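Local structure of putative solute-binding component of ABC transporter (Clostridium phytofermentans, 4YS6) at residues 150-155 with 265-270; 165-170 with 197-202; 271-276 with 289-294; 279-284 with 339-344. The protein binds beta-D-glucose in the crystal and is probably the sugar-capturing, solute-binding component of a carbohydrate ABC transporter. All blocks are in the same frame, centred on the assembly; numbering follows the deposited sequence.

Interaction 1: residues 150-155 with 265-270; sequences EYIKEK and WPIVTG. With NA (sodium ion), chain F.
Ile152 and Ile267 come closest, CA to CA 7.1 Å, where the last turns of helix 141-155 lie against strand 267-268, with no hydrogen bond between the segments. Ile267 fills the middle and uses both branches. Its CG2 meets the edge of the Tyr151 ring, close to the ring plane, 3.7 Å from CE2, and also touches Ile152 CG1. CD1 reaches along the helix to Lys155 CB at 3.5 Å. With CG anti to the backbone N (chi1 -175°), Tyr151 lays its ring toward the strand, and Lys155 CG of the same helix sits over one face of the ring, toward its rim. Thr269 turns its methyl to the helix, CG2 standing 4.0 Å from Ile152 CD1, while its hydroxyl is hydrogen-bonded to Cys244 O. At the helix end, Glu154 O binds a sodium ion at 2.4 Å together with a water and Asn157. The arrangement is that of a helix packed on an edge strand of a parallel alpha/beta sheet, here one lobe of a periplasmic binding protein.

Interaction 2: residues 165-170 with 197-202; sequences FNLEIF and GVLVVK
Leu167 and Val201 meet just past the last bridge between two parallel strands: Leu167 CD2 lies 4.1 Å from Val201 CG2, the two side chains slanting across one another. The same CD2 also approaches Leu199 CD1. Leu199 belongs to the face that carries Phe165, and its CD2 rests on Phe165 CB at 4.0 Å, while the phenyl ring turns past it toward Val198. Leu199 is also covered by helix 177-195, through Leu190, Tyr193 and Val194. On the other face Asn166 sits beside Val200, and its amide group lies next to the aliphatic part of Lys202. Glu168 folds back over Val201; with chi2 bent to -70°, its OE1 comes within 3.6 Å of Val201 CG1, and the carboxylate is held by Ser203 and Tyr233.

The backbones join through three hydrogen bonds: Phe165 N to Val198 O, Val200 N to Phe165 O at 2.8 Å, and Leu167 N to Val200 O at 2.9 Å. CA-H...O contacts fill in between, such as Val201 CA to Leu167 O at 3.3 Å. Gly197, the positive-phi residue of a Schellman motif, ends helix 177-195 just before the second strand. Strand 165-170, this helix and strand 199-200 thus form a beta-alpha-beta crossover unit, the repeating element of the parallel alpha/beta lobes of periplasmic binding proteins.

Interaction 3: residues 271-276 with 289-294; sequences QDCDIA and SIFKDT. With BGC (beta-D-glucopyranose), chain D.
Gln271 OE1 meets Lys292 NZ beside the glucose pocket, a second-shell residue helping to position the lysine ammonium. Gln271 is stretched out, its CG anti to the backbone N (chi1 165°) and the chain extended beyond it, which carries OE1 to NZ in a hydrogen bond modelled at 2.5 Å, an unusually short length whose exact value is doubtful; its NE2 is held by Ser245 O. Lys292 kinks at chi3 (-60°), and this bend brings NZ over to the sugar, where it donates to O3 at 2.9 Å and weakly to O2. Asp272 brings its carboxylate to O3 and O4, sharing O3 with Lys292: OD1 accepts from O3 at 2.7 Å and OD2 from O4 at 2.5 Å. Its backbone N donates to Ile290 O, while Cys273 N is bonded to Ser289 OG, itself hydrogen-bonded to Asp247. One water joins Asp272 O to both N and O of Lys292. Hydroxyl O3 donates to Asp272 and accepts from Lys292, which would probably polarise it, and the two residues together engage O2, O3 and O4.

Interaction 4: residues 279-284 with 339-344; sequences KNMLDG and ADATNY
The selenomethionine at Met281 forms the inner, buried part of the contact, packing against the backbone of residues 339-341: its SE lies 4.1 Å from Ala339 O, while the fit of its terminal methyl is doubtful. The turn it runs under is an Asx turn, Asp340 OD1 accepting from Thr342 N at 3.0 Å and from Thr342 OG1 at 2.7 Å, while Asn343 OD1 takes Asp340 N. It leads from strand 331-339 into helix 344-349. The opposing helix 275-282 ends in a Schellman motif with Gly284 at C-prime. The close crossing of Leu282 and Tyr344 lies instead at the exposed rim. There Leu282 presses both methyls against the ring, the side chains at about a right angle; CD2 comes to 3.4 Å from CE2, and CD1 reaches toward OH at 3.8 Å. Tyr344 takes an uncommon first torsion, with CG between its backbone N and carbonyl carbon (chi1 88°), which stands the ring up beside the helix end. Ala341 CB touches Leu282 CD2 at 4.1 Å, and Thr342 turns its CB away from the helix.

From the N terminus, helix 141-155 comes first, and interaction 1 closes a long loop when the chain returns at 265-270. Interaction 2 is nested within that loop, joining strand 165-170 to strand 199-200 at the far edge of the same four-stranded sheet. Interaction 3 follows in series: the chain passes from strand 267-268 into helix 275-282, then returns at 289-294. Interaction 4 crosses it, opening at 279-284 and closing when the chain comes back at 339-344, after helix 294-309 and strand 331-339. The two touch, Ser289 N probably hydrogen-bonded to Ala339 O. Interaction 3 links the four-stranded sheet to the seven-stranded one at the sugar; interaction 4 ties helix 275-282 to the turn after strand 331-339, away from it.

Interaction 1: residues 150-155 with 265-270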
loop_
_atom_site.group_PDB
_atom_site.type_symbol
_atom_site.label_atom_id
_atom_site.label_comp_id
_atom_site.label_asym_id
_atom_site.label_seq_id
_atom_site.Cartn_x
_atom_site.Cartn_y
_atom_site.Cartn_z
ATOM N N GLU A 150 6.487 -3.853 -14.855
ATOM C CA GLU A 150 6.924 -4.931 -15.733
ATOM C C GLU A 150 5.732 -5.675 -16.302
ATOM O O GLU A 150 5.800 -6.204 -17.420
ATOM C CB GLU A 150 7.836 -5.894 -14.981
ATOM C CG GLU A 150 9.214 -5.306 -14.730
ATOM C CD GLU A 150 10.155 -6.237 -13.999
ATOM O OE1 GLU A 150 11.384 -6.044 -14.133
ATOM O OE2 GLU A 150 9.677 -7.150 -13.290
ATOM N N TYR A 151 4.648 -5.745 -15.540
ATOM C CA TYR A 151 3.431 -6.414 -16.033
ATOM C C TYR A 151 2.884 -5.678 -17.248
ATOM O O TYR A 151 2.583 -6.282 -18.268
ATOM C CB TYR A 151 2.355 -6.510 -14.941
ATOM C CG TYR A 151 1.161 -7.294 -15.415
ATOM C CD1 TYR A 151 1.166 -8.680 -15.393
ATOM C CD2 TYR A 151 0.047 -6.652 -15.928
ATOM C CE1 TYR A 151 0.078 -9.407 -15.838
ATOM C CE2 TYR A 151 -1.036 -7.371 -16.386
ATOM C CZ TYR A 151 -1.019 -8.745 -16.328
ATOM O OH TYR A 151 -2.097 -9.456 -16.809
ATOM N N ILE A 152 2.763 -4.360 -17.139
ATOM C CA ILE A 152 2.288 -3.544 -18.245
ATOM C C ILE A 152 3.260 -3.608 -19.419
ATOM O O ILE A 152 2.844 -3.772 -20.559
ATOM C CB ILE A 152 2.085 -2.090 -17.786
ATOM C CG1 ILE A 152 0.886 -2.037 -16.828
ATOM C CG2 ILE A 152 1.871 -1.167 -18.975
ATOM C CD1 ILE A 152 0.624 -0.715 -16.185
ATOM N N LYS A 153 4.554 -3.493 -19.135
ATOM C CA LYS A 153 5.572 -3.583 -20.184
ATOM C C LYS A 153 5.487 -4.916 -20.963
ATOM O O LYS A 153 5.590 -4.938 -22.193
ATOM C CB LYS A 153 6.963 -3.421 -19.578
ATOM C CG LYS A 153 8.087 -3.671 -20.570
ATOM C CD LYS A 153 9.435 -3.269 -19.971
ATOM C CE LYS A 153 10.585 -3.690 -20.863
ATOM N NZ LYS A 153 11.903 -3.161 -20.379
ATOM N N GLU A 154 5.299 -6.021 -20.241
ATOM C CA GLU A 154 5.172 -7.336 -20.864
ATOM C C GLU A 154 3.892 -7.442 -21.666
ATOM O O GLU A 154 3.927 -7.896 -22.785
ATOM C CB GLU A 154 5.199 -8.450 -19.815
ATOM C CG GLU A 154 6.590 -8.918 -19.448
ATOM C CD GLU A 154 7.220 -9.766 -20.538
ATOM O OE1 GLU A 154 6.505 -10.157 -21.484
ATOM O OE2 GLU A 154 8.433 -10.042 -20.452
ATOM N N LYS A 155 2.759 -7.022 -21.120
ATOM C CA LYS A 155 1.486 -7.263 -21.796
ATOM C C LYS A 155 1.285 -6.327 -22.983
ATOM O O LYS A 155 0.553 -6.661 -23.935
ATOM C CB LYS A 155 0.318 -7.138 -20.808
ATOM C CG LYS A 155 0.188 -8.300 -19.827
ATOM C CD LYS A 155 0.001 -9.626 -20.531
ATOM C CE LYS A 155 -0.263 -10.761 -19.561
ATOM N NZ LYS A 155 -0.205 -12.055 -20.280
ATOM N N TRP A 265 -11.472 -3.522 -22.855
ATOM C CA TRP A 265 -11.005 -3.403 -21.475
ATOM C C TRP A 265 -9.479 -3.261 -21.371
ATOM O O TRP A 265 -8.738 -4.047 -22.003
ATOM C CB TRP A 265 -11.469 -4.637 -20.681
ATOM C CG TRP A 265 -11.470 -4.409 -19.214
ATOM C CD1 TRP A 265 -10.525 -4.797 -18.327
ATOM C CD2 TRP A 265 -12.470 -3.717 -18.462
ATOM N NE1 TRP A 265 -10.858 -4.380 -17.066
ATOM C CE2 TRP A 265 -12.064 -3.732 -17.122
ATOM C CE3 TRP A 265 -13.674 -3.087 -18.795
ATOM C CZ2 TRP A 265 -12.809 -3.142 -16.114
ATOM C CZ3 TRP A 265 -14.416 -2.513 -17.791
ATOM C CH2 TRP A 265 -13.983 -2.546 -16.468
ATOM N N PRO A 266 -8.993 -2.279 -20.581
ATOM C CA PRO A 266 -7.558 -2.090 -20.400
ATOM C C PRO A 266 -6.930 -3.075 -19.421
ATOM O O PRO A 266 -7.628 -3.697 -18.612
ATOM C CB PRO A 266 -7.457 -0.661 -19.831
ATOM C CG PRO A 266 -8.714 -0.486 -19.112
ATOM C CD PRO A 266 -9.766 -1.245 -19.867
ATOM N N ILE A 267 -5.607 -3.181 -19.491
ATOM C CA ILE A 267 -4.825 -3.708 -18.388
ATOM C C ILE A 267 -5.109 -2.860 -17.157
ATOM O O ILE A 267 -5.089 -1.622 -17.233
ATOM C CB ILE A 267 -3.316 -3.677 -18.673
ATOM C CG1 ILE A 267 -2.973 -4.482 -19.915
ATOM C CG2 ILE A 267 -2.554 -4.186 -17.453
ATOM C CD1 ILE A 267 -1.579 -4.186 -20.448
ATOM N N VAL A 268 -5.418 -3.513 -16.036
ATOM C CA VAL A 268 -5.568 -2.807 -14.751
ATOM C C VAL A 268 -4.765 -3.541 -13.691
ATOM O O VAL A 268 -4.979 -4.732 -13.470
ATOM C CB VAL A 268 -7.033 -2.726 -14.292
ATOM C CG1 VAL A 268 -7.139 -1.989 -12.956
ATOM C CG2 VAL A 268 -7.915 -2.034 -15.369
ATOM N N THR A 269 -3.821 -2.834 -13.081
ATOM C CA THR A 269 -2.977 -3.379 -12.019
ATOM C C THR A 269 -3.547 -3.051 -10.643
ATOM O O THR A 269 -4.526 -2.315 -10.512
ATOM C CB THR A 269 -1.534 -2.837 -12.097
ATOM O OG1 THR A 269 -1.519 -1.421 -11.888
ATOM C CG2 THR A 269 -0.922 -3.136 -13.453
ATOM N N GLY A 270 -2.920 -3.589 -9.604
ATOM C CA GLY A 270 -3.318 -3.308 -8.255
ATOM C C GLY A 270 -2.372 -3.907 -7.248
ATOM O O GLY A 270 -1.272 -4.353 -7.573
HETATM NA NA NA F . 4.903 -9.531 -24.163
HETATM O O HOH W 1 5.721 -11.075 -25.779
#

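Interaction 2: residues 165-170 with 197-202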
loop_
_atom_site.group_PDB
_atom_site.type_symbol
_atom_site.label_atom_id
_atom_site.label_comp_id
_atom_site.label_asym_id
_atom_site.label_seq_id
_atom_site.Cartn_x
_atom_site.Cartn_y
_atom_site.Cartn_z
ATOM N N PHE A 165 0.440 3.261 -27.318
ATOM C CA PHE A 165 -0.563 2.721 -26.413
ATOM C C PHE A 165 -0.969 3.809 -25.431
ATOM O O PHE A 165 -0.126 4.569 -24.966
ATOM C CB PHE A 165 -0.045 1.537 -25.623
ATOM C CG PHE A 165 0.426 0.397 -26.459
ATOM C CD1 PHE A 165 -0.470 -0.557 -26.890
ATOM C CD2 PHE A 165 1.762 0.256 -26.779
ATOM C CE1 PHE A 165 -0.055 -1.617 -27.644
ATOM C CE2 PHE A 165 2.191 -0.824 -27.530
ATOM C CZ PHE A 165 1.274 -1.757 -27.967
ATOM N N ASN A 166 -2.243 3.831 -25.070
ATOM C CA ASN A 166 -2.766 4.850 -24.161
ATOM C C ASN A 166 -2.742 4.343 -22.730
ATOM O O ASN A 166 -3.267 3.282 -22.432
ATOM C CB ASN A 166 -4.173 5.246 -24.568
ATOM C CG ASN A 166 -4.199 5.988 -25.885
ATOM O OD1 ASN A 166 -4.849 5.564 -26.844
ATOM N ND2 ASN A 166 -3.461 7.083 -25.953
ATOM N N LEU A 167 -2.150 5.148 -21.852
ATOM C CA LEU A 167 -1.955 4.822 -20.447
ATOM C C LEU A 167 -2.570 5.889 -19.561
ATOM O O LEU A 167 -2.482 7.061 -19.897
ATOM C CB LEU A 167 -0.458 4.740 -20.153
ATOM C CG LEU A 167 -0.020 4.549 -18.692
ATOM C CD1 LEU A 167 -0.312 3.160 -18.249
ATOM C CD2 LEU A 167 1.455 4.861 -18.506
ATOM N N GLU A 168 -3.196 5.500 -18.459
ATOM C CA GLU A 168 -3.460 6.456 -17.373
ATOM C C GLU A 168 -2.912 5.889 -16.070
ATOM O O GLU A 168 -2.684 4.693 -15.956
ATOM C CB GLU A 168 -4.950 6.784 -17.258
ATOM C CG GLU A 168 -5.551 7.442 -18.537
ATOM C CD GLU A 168 -5.071 8.873 -18.784
ATOM O OE1 GLU A 168 -4.621 9.536 -17.827
ATOM O OE2 GLU A 168 -5.168 9.347 -19.937
ATOM N N ILE A 169 -2.701 6.759 -15.085
ATOM C CA ILE A 169 -1.948 6.409 -13.887
ATOM C C ILE A 169 -2.671 6.906 -12.645
ATOM O O ILE A 169 -3.100 8.054 -12.615
ATOM C CB ILE A 169 -0.552 7.039 -13.915
ATOM C CG1 ILE A 169 0.251 6.606 -15.145
ATOM C CG2 ILE A 169 0.223 6.688 -12.655
ATOM C CD1 ILE A 169 1.387 7.569 -15.460
ATOM N N PHE A 170 -2.798 6.024 -11.659
ATOM C CA PHE A 170 -3.418 6.345 -10.361
ATOM C C PHE A 170 -2.516 5.842 -9.262
ATOM O O PHE A 170 -2.299 4.630 -9.178
ATOM C CB PHE A 170 -4.781 5.696 -10.214
ATOM C CG PHE A 170 -5.843 6.302 -11.079
ATOM C CD1 PHE A 170 -5.815 6.121 -12.454
ATOM C CD2 PHE A 170 -6.876 7.045 -10.518
ATOM C CE1 PHE A 170 -6.786 6.709 -13.251
ATOM C CE2 PHE A 170 -7.849 7.611 -11.314
ATOM C CZ PHE A 170 -7.790 7.451 -12.683
ATOM N N GLY A 197 7.500 8.084 -26.494
ATOM C CA GLY A 197 6.264 8.242 -27.244
ATOM C C GLY A 197 5.552 6.930 -27.540
ATOM O O GLY A 197 4.595 6.893 -28.304
ATOM N N VAL A 198 6.010 5.847 -26.928
ATOM C CA VAL A 198 5.399 4.542 -27.137
ATOM C C VAL A 198 4.148 4.439 -26.262
ATOM O O VAL A 198 3.154 3.828 -26.654
ATOM C CB VAL A 198 6.369 3.406 -26.797
ATOM C CG1 VAL A 198 5.688 2.078 -26.915
ATOM C CG2 VAL A 198 7.606 3.460 -27.693
ATOM N N LEU A 199 4.236 5.004 -25.060
ATOM C CA LEU A 199 3.092 5.197 -24.160
ATOM C C LEU A 199 2.668 6.659 -24.173
ATOM O O LEU A 199 3.500 7.564 -24.043
ATOM C CB LEU A 199 3.438 4.798 -22.738
ATOM C CG LEU A 199 3.838 3.349 -22.573
ATOM C CD1 LEU A 199 4.335 3.146 -21.145
ATOM C CD2 LEU A 199 2.657 2.449 -22.856
ATOM N N VAL A 200 1.372 6.869 -24.346
ATOM C CA VAL A 200 0.783 8.195 -24.395
ATOM C C VAL A 200 -0.215 8.323 -23.276
ATOM O O VAL A 200 -1.130 7.510 -23.158
ATOM C CB VAL A 200 0.075 8.438 -25.713
ATOM C CG1 VAL A 200 -0.769 9.713 -25.648
ATOM C CG2 VAL A 200 1.098 8.511 -26.839
ATOM N N VAL A 201 -0.062 9.352 -22.460
ATOM C CA VAL A 201 -1.018 9.578 -21.378
ATOM C C VAL A 201 -1.925 10.706 -21.840
ATOM O O VAL A 201 -1.530 11.879 -21.810
ATOM C CB VAL A 201 -0.307 9.907 -20.054
ATOM C CG1 VAL A 201 -1.317 10.181 -18.960
ATOM C CG2 VAL A 201 0.598 8.755 -19.634
ATOM N N LYS A 202 -3.126 10.370 -22.321
ATOM C CA LYS A 202 -3.952 11.373 -22.989
ATOM C C LYS A 202 -4.357 12.531 -22.067
ATOM O O LYS A 202 -4.470 13.671 -22.518
ATOM C CB LYS A 202 -5.225 10.754 -23.590
ATOM C CG LYS A 202 -4.987 9.853 -24.785
ATOM C CD LYS A 202 -5.766 10.315 -26.025
ATOM C CE LYS A 202 -7.260 10.453 -25.757
ATOM N NZ LYS A 202 -8.084 10.931 -26.920
#

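Interaction 3: residues 271-276 with 289-294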
loop_
_atom_site.group_PDB
_atom_site.type_symbol
_atom_site.label_atom_id
_atom_site.label_comp_id
_atom_site.label_asym_id
_atom_site.label_seq_id
_atom_site.Cartn_x
_atom_site.Cartn_y
_atom_site.Cartn_z
ATOM N N GLN A 271 -2.807 -3.903 -6.003
ATOM C CA GLN A 271 -2.034 -4.444 -4.907
ATOM C C GLN A 271 -2.940 -4.620 -3.676
ATOM O O GLN A 271 -3.746 -3.737 -3.378
ATOM C CB GLN A 271 -0.858 -3.515 -4.615
ATOM C CG GLN A 271 -0.187 -3.742 -3.334
ATOM C CD GLN A 271 0.846 -2.666 -2.989
ATOM O OE1 GLN A 271 1.748 -2.943 -2.238
ATOM N NE2 GLN A 271 0.725 -1.439 -3.557
ATOM N N ASP A 272 -2.756 -5.752 -2.991
ATOM C CA ASP A 272 -3.309 -6.117 -1.665
ATOM C C ASP A 272 -4.222 -7.348 -1.733
ATOM O O ASP A 272 -4.502 -7.966 -0.697
ATOM C CB ASP A 272 -4.158 -5.022 -0.981
ATOM C CG ASP A 272 -3.359 -3.819 -0.523
ATOM O OD1 ASP A 272 -2.110 -3.829 -0.564
ATOM O OD2 ASP A 272 -4.032 -2.861 -0.060
ATOM N N CYS A 273 -4.726 -7.667 -2.920
ATOM C CA CYS A 273 -5.734 -8.712 -3.076
ATOM C C CYS A 273 -6.925 -8.485 -2.147
ATOM O O CYS A 273 -7.366 -9.419 -1.437
ATOM C CB CYS A 273 -5.145 -10.106 -2.833
ATOM S SG CYS A 273 -3.944 -10.547 -4.116
ATOM N N ASP A 274 -7.432 -7.249 -2.123
ATOM C CA ASP A 274 -8.712 -6.984 -1.464
ATOM C C ASP A 274 -9.779 -7.899 -2.060
ATOM O O ASP A 274 -9.763 -8.205 -3.244
ATOM C CB ASP A 274 -9.171 -5.528 -1.640
ATOM C CG ASP A 274 -8.320 -4.529 -0.876
ATOM O OD1 ASP A 274 -7.529 -4.937 0.009
ATOM O OD2 ASP A 274 -8.491 -3.312 -1.136
ATOM N N ILE A 275 -10.755 -8.272 -1.252
ATOM C CA ILE A 275 -11.787 -9.202 -1.685
ATOM C C ILE A 275 -12.551 -8.687 -2.899
ATOM O O ILE A 275 -12.781 -9.436 -3.830
ATOM C CB ILE A 275 -12.768 -9.501 -0.525
ATOM C CG1 ILE A 275 -12.053 -10.353 0.507
ATOM C CG2 ILE A 275 -14.012 -10.249 -1.004
ATOM C CD1 ILE A 275 -12.812 -10.500 1.818
ATOM N N ALA A 276 -12.954 -7.423 -2.888
ATOM C CA ALA A 276 -13.685 -6.845 -4.011
ATOM C C ALA A 276 -12.900 -7.001 -5.310
ATOM O O ALA A 276 -13.471 -7.334 -6.360
ATOM C CB ALA A 276 -13.968 -5.372 -3.748
ATOM N N SER A 289 -2.985 -8.504 -9.193
ATOM C CA SER A 289 -2.788 -7.784 -7.977
ATOM C C SER A 289 -1.495 -8.314 -7.361
ATOM O O SER A 289 -0.773 -9.108 -7.968
ATOM C CB SER A 289 -3.999 -7.918 -7.040
ATOM O OG SER A 289 -3.903 -7.047 -5.905
ATOM N N ILE A 290 -1.137 -7.777 -6.223
ATOM C CA ILE A 290 0.082 -8.178 -5.529
ATOM C C ILE A 290 -0.380 -8.625 -4.165
ATOM O O ILE A 290 -1.102 -7.897 -3.481
ATOM C CB ILE A 290 1.107 -7.015 -5.419
ATOM C CG1 ILE A 290 1.589 -6.520 -6.790
ATOM C CG2 ILE A 290 2.296 -7.415 -4.519
ATOM C CD1 ILE A 290 2.343 -7.495 -7.593
ATOM N N PHE A 291 0.019 -9.823 -3.767
ATOM C CA PHE A 291 -0.353 -10.361 -2.473
ATOM C C PHE A 291 0.745 -10.053 -1.464
ATOM O O PHE A 291 1.896 -10.428 -1.643
ATOM C CB PHE A 291 -0.583 -11.864 -2.528
ATOM C CG PHE A 291 -0.872 -12.490 -1.190
ATOM C CD1 PHE A 291 -1.917 -12.029 -0.397
ATOM C CD2 PHE A 291 -0.127 -13.560 -0.739
ATOM C CE1 PHE A 291 -2.187 -12.625 0.830
ATOM C CE2 PHE A 291 -0.401 -14.159 0.467
ATOM C CZ PHE A 291 -1.440 -13.678 1.257
ATOM N N LYS A 292 0.344 -9.374 -0.404
ATOM C CA LYS A 292 1.187 -9.042 0.715
ATOM C C LYS A 292 0.557 -9.675 1.968
ATOM O O LYS A 292 -0.487 -9.247 2.466
ATOM C CB LYS A 292 1.326 -7.516 0.847
ATOM C CG LYS A 292 1.794 -6.838 -0.444
ATOM C CD LYS A 292 2.308 -5.432 -0.247
ATOM C CE LYS A 292 1.276 -4.473 0.329
ATOM N NZ LYS A 292 1.854 -3.095 0.254
ATOM N N ASP A 293 1.167 -10.746 2.450
ATOM C CA ASP A 293 0.543 -11.520 3.519
ATOM C C ASP A 293 0.719 -10.759 4.842
ATOM O O ASP A 293 1.809 -10.771 5.427
ATOM C CB ASP A 293 1.154 -12.924 3.599
ATOM C CG ASP A 293 0.379 -13.848 4.521
ATOM O OD1 ASP A 293 -0.288 -13.362 5.465
ATOM O OD2 ASP A 293 0.433 -15.079 4.310
ATOM N N THR A 294 -0.342 -10.089 5.292
ATOM C CA THR A 294 -0.240 -9.279 6.513
ATOM C C THR A 294 0.092 -10.113 7.745
ATOM O O THR A 294 0.576 -9.574 8.741
ATOM C CB THR A 294 -1.538 -8.479 6.803
ATOM O OG1 THR A 294 -2.661 -9.352 6.999
ATOM C CG2 THR A 294 -1.836 -7.540 5.676
HETATM C C2 BGC D . -0.013 0.142 1.698
HETATM C C3 BGC D . -0.883 -0.503 0.668
HETATM C C4 BGC D . -2.287 -0.076 0.762
HETATM C C5 BGC D . -2.434 1.415 0.779
HETATM C C6 BGC D . -3.836 1.893 1.090
HETATM C C1 BGC D . -0.092 1.675 1.546
HETATM O O1 BGC D . 0.618 2.299 2.422
HETATM O O2 BGC D . 1.336 -0.274 1.527
HETATM O O3 BGC D . -0.755 -1.962 0.867
HETATM O O4 BGC D . -3.057 -0.530 -0.379
HETATM O O5 BGC D . -1.549 1.935 1.817
HETATM O O6 BGC D . -4.396 1.208 2.200
HETATM O O HOH W 2 -2.185 -8.502 0.495
#

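Interaction 4: residues 279-284 with 339-344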
loop_
_atom_site.group_PDB
_atom_site.type_symbol
_atom_site.label_atom_id
_atom_site.label_comp_id
_atom_site.label_asym_id
_atom_site.label_seq_id
_atom_site.Cartn_x
_atom_site.Cartn_y
_atom_site.Cartn_z
ATOM N N LYS A 279 -12.651 -10.669 -6.597
ATOM C CA LYS A 279 -13.873 -10.995 -7.322
ATOM C C LYS A 279 -13.893 -10.356 -8.705
ATOM O O LYS A 279 -14.305 -10.996 -9.666
ATOM C CB LYS A 279 -15.087 -10.554 -6.522
ATOM C CG LYS A 279 -15.304 -11.396 -5.283
ATOM C CD LYS A 279 -16.444 -10.851 -4.435
ATOM C CE LYS A 279 -16.737 -11.753 -3.251
ATOM N NZ LYS A 279 -18.019 -11.369 -2.576
ATOM N N ASN A 280 -13.424 -9.114 -8.817
ATOM C CA ASN A 280 -13.303 -8.485 -10.141
ATOM C C ASN A 280 -12.306 -9.210 -11.034
ATOM O O ASN A 280 -12.578 -9.377 -12.227
ATOM C CB ASN A 280 -12.895 -7.040 -10.034
ATOM C CG ASN A 280 -14.042 -6.148 -9.623
ATOM O OD1 ASN A 280 -15.208 -6.555 -9.621
ATOM N ND2 ASN A 280 -13.717 -4.921 -9.273
HETATM N N MSE A 281 -11.198 -9.695 -10.483
HETATM C CA MSE A 281 -10.261 -10.456 -11.320
HETATM C C MSE A 281 -10.921 -11.717 -11.855
HETATM O O MSE A 281 -10.687 -12.102 -13.014
HETATM C CB MSE A 281 -8.964 -10.836 -10.579
HETATM C CG MSE A 281 -8.083 -9.685 -10.236
HETATM SE SE MSE A 281 -6.279 -10.283 -9.630
HETATM C CE MSE A 281 -6.717 -12.167 -9.494
ATOM N N LEU A 282 -11.737 -12.383 -11.041
ATOM C CA LEU A 282 -12.442 -13.580 -11.504
ATOM C C LEU A 282 -13.440 -13.288 -12.625
ATOM O O LEU A 282 -13.818 -14.196 -13.376
ATOM C CB LEU A 282 -13.159 -14.265 -10.342
ATOM C CG LEU A 282 -12.254 -14.655 -9.164
ATOM C CD1 LEU A 282 -12.995 -15.493 -8.140
ATOM C CD2 LEU A 282 -10.995 -15.350 -9.601
ATOM N N ASP A 283 -13.878 -12.029 -12.729
ATOM C CA ASP A 283 -14.809 -11.603 -13.779
ATOM C C ASP A 283 -14.092 -10.882 -14.904
ATOM O O ASP A 283 -14.730 -10.286 -15.770
ATOM C CB ASP A 283 -15.896 -10.671 -13.220
ATOM C CG ASP A 283 -16.971 -11.413 -12.442
ATOM O OD1 ASP A 283 -17.197 -12.612 -12.710
ATOM O OD2 ASP A 283 -17.602 -10.781 -11.567
ATOM N N GLY A 284 -12.772 -10.910 -14.877
ATOM C CA GLY A 284 -11.984 -10.352 -15.966
ATOM C C GLY A 284 -11.859 -8.837 -15.935
ATOM O O GLY A 284 -11.489 -8.228 -16.945
ATOM N N ALA A 339 -0.007 -11.930 -7.952
ATOM C CA ALA A 339 -1.231 -12.693 -7.948
ATOM C C ALA A 339 -2.120 -12.394 -9.163
ATOM O O ALA A 339 -2.280 -11.256 -9.591
ATOM C CB ALA A 339 -1.991 -12.412 -6.671
ATOM N N ASP A 340 -2.710 -13.435 -9.718
ATOM C CA ASP A 340 -3.756 -13.223 -10.692
ATOM C C ASP A 340 -4.750 -14.355 -10.567
ATOM O O ASP A 340 -4.691 -15.136 -9.621
ATOM C CB ASP A 340 -3.197 -13.091 -12.103
ATOM C CG ASP A 340 -2.513 -14.351 -12.622
ATOM O OD1 ASP A 340 -2.650 -15.461 -12.051
ATOM O OD2 ASP A 340 -1.845 -14.214 -13.665
ATOM N N ALA A 341 -5.693 -14.431 -11.489
ATOM C CA ALA A 341 -6.783 -15.365 -11.285
ATOM C C ALA A 341 -6.332 -16.806 -11.439
ATOM O O ALA A 341 -7.031 -17.710 -10.987
ATOM C CB ALA A 341 -7.892 -15.084 -12.226
ATOM N N THR A 342 -5.181 -17.031 -12.066
ATOM C CA THR A 342 -4.658 -18.380 -12.193
ATOM C C THR A 342 -3.911 -18.895 -10.963
ATOM O O THR A 342 -3.704 -20.105 -10.869
ATOM C CB THR A 342 -3.704 -18.540 -13.393
ATOM O OG1 THR A 342 -2.456 -17.895 -13.139
ATOM C CG2 THR A 342 -4.340 -17.982 -14.669
ATOM N N ASN A 343 -3.510 -18.029 -10.032
ATOM C CA ASN A 343 -2.861 -18.541 -8.811
ATOM C C ASN A 343 -3.500 -18.036 -7.523
ATOM O O ASN A 343 -3.015 -18.359 -6.445
ATOM C CB ASN A 343 -1.350 -18.222 -8.810
ATOM C CG ASN A 343 -1.048 -16.745 -8.659
ATOM O OD1 ASN A 343 -1.942 -15.917 -8.566
ATOM N ND2 ASN A 343 0.243 -16.418 -8.617
ATOM N N TYR A 344 -4.595 -17.276 -7.609
ATOM C CA TYR A 344 -5.185 -16.727 -6.406
ATOM C C TYR A 344 -5.641 -17.807 -5.424
ATOM O O TYR A 344 -5.575 -17.583 -4.215
ATOM C CB TYR A 344 -6.367 -15.814 -6.746
ATOM C CG TYR A 344 -7.660 -16.562 -6.859
ATOM C CD1 TYR A 344 -8.475 -16.743 -5.750
ATOM C CD2 TYR A 344 -8.049 -17.114 -8.061
ATOM C CE1 TYR A 344 -9.647 -17.456 -5.842
ATOM C CE2 TYR A 344 -9.226 -17.814 -8.172
ATOM C CZ TYR A 344 -10.018 -17.987 -7.059
ATOM O OH TYR A 344 -11.194 -18.687 -7.150
#